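Side-chain contact in transcriptional regulators (LACI-FAMILY TRANSCRIPTIONAL REGULATORY PROTEIN) (Corynebacterium glutamicum, PDB 3GYB), which probably binds cis-regulatory DNA as a transcription factor of the LacI family: residues G86-Q91 / G131-E136. Sequence-based numbering, arbitrary orientation.
Sequences GTRITQ and GLRRFE
Arg-133, reaching out from helix 129-144, joins the loop after strand 82-85 almost single-handedly, illustrating how one guanidinium can gather several oxygens of an irregular chain. Hydrogen bonds do most of the work. NH1 carries two of them: it gives one to Thr-90 OG1 at 3.0 Å, where the hydroxyl lies in the guanidinium plane, and another to the backbone carbonyl Arg-88 O at 2.9 Å. The latter is more bent (138° at the hydrogen), and the carbonyl oxygen lies 28° out of that plane. NH2 donates to Thr-87 OG1 over a longer 3.3 Å, again at the edge of the group. Thr-87 presents this hydroxyl because OG1 stands opposite its own backbone N (chi1 -176°).

Van der Waals contact is slighter. Arg-88 CG sits over one guanidinium face, towards its rim, 4.1 Å from Arg-133 NH2, while Thr-90 OG1 also rests against Arg-133 CG at 3.4 Å. The charged end of Arg-88 turns elsewhere, to His-257 O, Ser-97 and Thr-258.

Arg-133 NE forms a salt bridge with Asp-102, which also pairs with Arg-134. With NE engaged by a carboxylate and both terminal nitrogens by loop oxygens, the guanidinium is probably held in one rotation; its charge is probably offset in part by the shared Asp-102, while neutral acceptors tie the loop of one lobe to the helix of the other in the periplasmic-binding-protein-like fold.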
loop_
_atom_site.group_PDB
_atom_site.type_symbol
_atom_site.label_atom_id
_atom_site.label_comp_id
_atom_site.label_asym_id
_atom_site.label_seq_id
_atom_site.Cartn_x
_atom_site.Cartn_y
_atom_site.Cartn_z
ATOM N N GLY A 86 11.541 9.583 8.814
ATOM C CA GLY A 86 10.621 8.600 9.356
ATOM C C GLY A 86 11.193 7.805 10.506
ATOM O O GLY A 86 10.449 7.225 11.298
ATOM N N THR A 87 12.518 7.767 10.594
ATOM C CA THR A 87 13.190 7.040 11.663
ATOM C C THR A 87 14.524 7.702 11.978
ATOM O O THR A 87 14.824 8.786 11.475
ATOM C CB THR A 87 13.433 5.561 11.271
ATOM O OG1 THR A 87 14.015 4.858 12.379
ATOM C CG2 THR A 87 14.365 5.471 10.070
ATOM N N ARG A 88 15.320 7.046 12.814
ATOM C CA ARG A 88 16.623 7.561 13.216
ATOM C C ARG A 88 17.238 6.611 14.233
ATOM O O ARG A 88 16.556 5.739 14.775
ATOM C CB ARG A 88 16.474 8.947 13.853
ATOM C CG ARG A 88 15.428 8.989 14.955
ATOM C CD ARG A 88 15.398 10.317 15.692
ATOM N NE ARG A 88 15.425 11.465 14.791
ATOM C CZ ARG A 88 14.794 12.611 15.028
ATOM N NH1 ARG A 88 14.075 12.754 16.133
ATOM N NH2 ARG A 88 14.896 13.620 14.174
ATOM N N ILE A 89 18.531 6.779 14.487
ATOM C CA ILE A 89 19.217 5.947 15.464
ATOM C C ILE A 89 18.892 6.568 16.817
ATOM O O ILE A 89 19.153 7.750 17.043
ATOM C CB ILE A 89 20.744 5.969 15.250
ATOM C CG1 ILE A 89 21.068 5.822 13.760
ATOM C CG2 ILE A 89 21.392 4.841 16.037
ATOM C CD1 ILE A 89 20.533 4.550 13.128
ATOM N N THR A 90 18.311 5.775 17.709
ATOM C CA THR A 90 17.931 6.267 19.029
ATOM C C THR A 90 19.063 6.993 19.751
ATOM O O THR A 90 18.825 7.973 20.459
ATOM C CB THR A 90 17.432 5.116 19.930
ATOM O OG1 THR A 90 16.333 4.450 19.295
ATOM C CG2 THR A 90 16.971 5.657 21.277
ATOM N N GLN A 91 20.290 6.519 19.566
ATOM C CA GLN A 91 21.448 7.119 20.222
ATOM C C GLN A 91 21.995 8.367 19.527
ATOM O O GLN A 91 22.085 9.435 20.133
ATOM C CB GLN A 91 22.570 6.080 20.351
ATOM C CG GLN A 91 23.030 5.485 19.023
ATOM C CD GLN A 91 24.155 4.478 19.182
ATOM O OE1 GLN A 91 24.629 3.900 18.203
ATOM N NE2 GLN A 91 24.589 4.263 20.420
ATOM N N GLY A 131 10.278 0.630 15.962
ATOM C CA GLY A 131 9.577 -0.423 16.672
ATOM C C GLY A 131 10.080 -0.581 18.095
ATOM O O GLY A 131 9.289 -0.707 19.035
ATOM N N LEU A 132 11.399 -0.575 18.260
ATOM C CA LEU A 132 11.995 -0.720 19.584
ATOM C C LEU A 132 11.580 0.431 20.487
ATOM O O LEU A 132 11.235 0.221 21.649
ATOM C CB LEU A 132 13.522 -0.781 19.479
ATOM C CG LEU A 132 14.138 -2.184 19.422
ATOM C CD1 LEU A 132 13.667 -2.921 18.183
ATOM C CD2 LEU A 132 15.657 -2.069 19.431
ATOM N N ARG A 133 11.607 1.645 19.947
ATOM C CA ARG A 133 11.219 2.821 20.711
ATOM C C ARG A 133 9.761 2.729 21.157
ATOM O O ARG A 133 9.432 3.044 22.301
ATOM C CB ARG A 133 11.434 4.090 19.879
ATOM C CG ARG A 133 12.905 4.449 19.660
ATOM C CD ARG A 133 13.044 5.848 19.063
ATOM N NE ARG A 133 12.676 5.906 17.650
ATOM C CZ ARG A 133 13.477 5.549 16.651
ATOM N NH1 ARG A 133 14.701 5.102 16.905
ATOM N NH2 ARG A 133 13.059 5.650 15.395
ATOM N N ARG A 134 8.886 2.293 20.256
ATOM C CA ARG A 134 7.474 2.172 20.590
ATOM C C ARG A 134 7.242 1.088 21.633
ATOM O O ARG A 134 6.358 1.214 22.478
ATOM C CB ARG A 134 6.660 1.907 19.318
ATOM C CG ARG A 134 6.690 3.106 18.379
ATOM C CD ARG A 134 6.057 2.836 17.025
ATOM N NE ARG A 134 6.437 3.886 16.081
ATOM C CZ ARG A 134 6.152 3.876 14.781
ATOM N NH1 ARG A 134 5.470 2.868 14.248
ATOM N NH2 ARG A 134 6.570 4.872 14.007
ATOM N N PHE A 135 8.046 0.029 21.581
ATOM C CA PHE A 135 7.935 -1.058 22.546
ATOM C C PHE A 135 8.399 -0.566 23.913
ATOM O O PHE A 135 7.755 -0.825 24.926
ATOM C CB PHE A 135 8.796 -2.252 22.115
ATOM C CG PHE A 135 9.144 -3.184 23.246
ATOM C CD1 PHE A 135 8.181 -4.025 23.800
ATOM C CD2 PHE A 135 10.425 -3.183 23.787
ATOM C CE1 PHE A 135 8.491 -4.852 24.882
ATOM C CE2 PHE A 135 10.746 -4.004 24.869
ATOM C CZ PHE A 135 9.775 -4.840 25.416
ATOM N N GLU A 136 9.523 0.142 23.935
ATOM C CA GLU A 136 10.057 0.656 25.190
ATOM C C GLU A 136 9.091 1.636 25.848
ATOM O O GLU A 136 8.887 1.601 27.064
ATOM C CB GLU A 136 11.414 1.320 24.945
ATOM C CG GLU A 136 12.471 0.357 24.435
ATOM C CD GLU A 136 13.833 1.007 24.290
ATOM O OE1 GLU A 136 13.931 2.050 23.604
ATOM O OE2 GLU A 136 14.807 0.473 24.859
#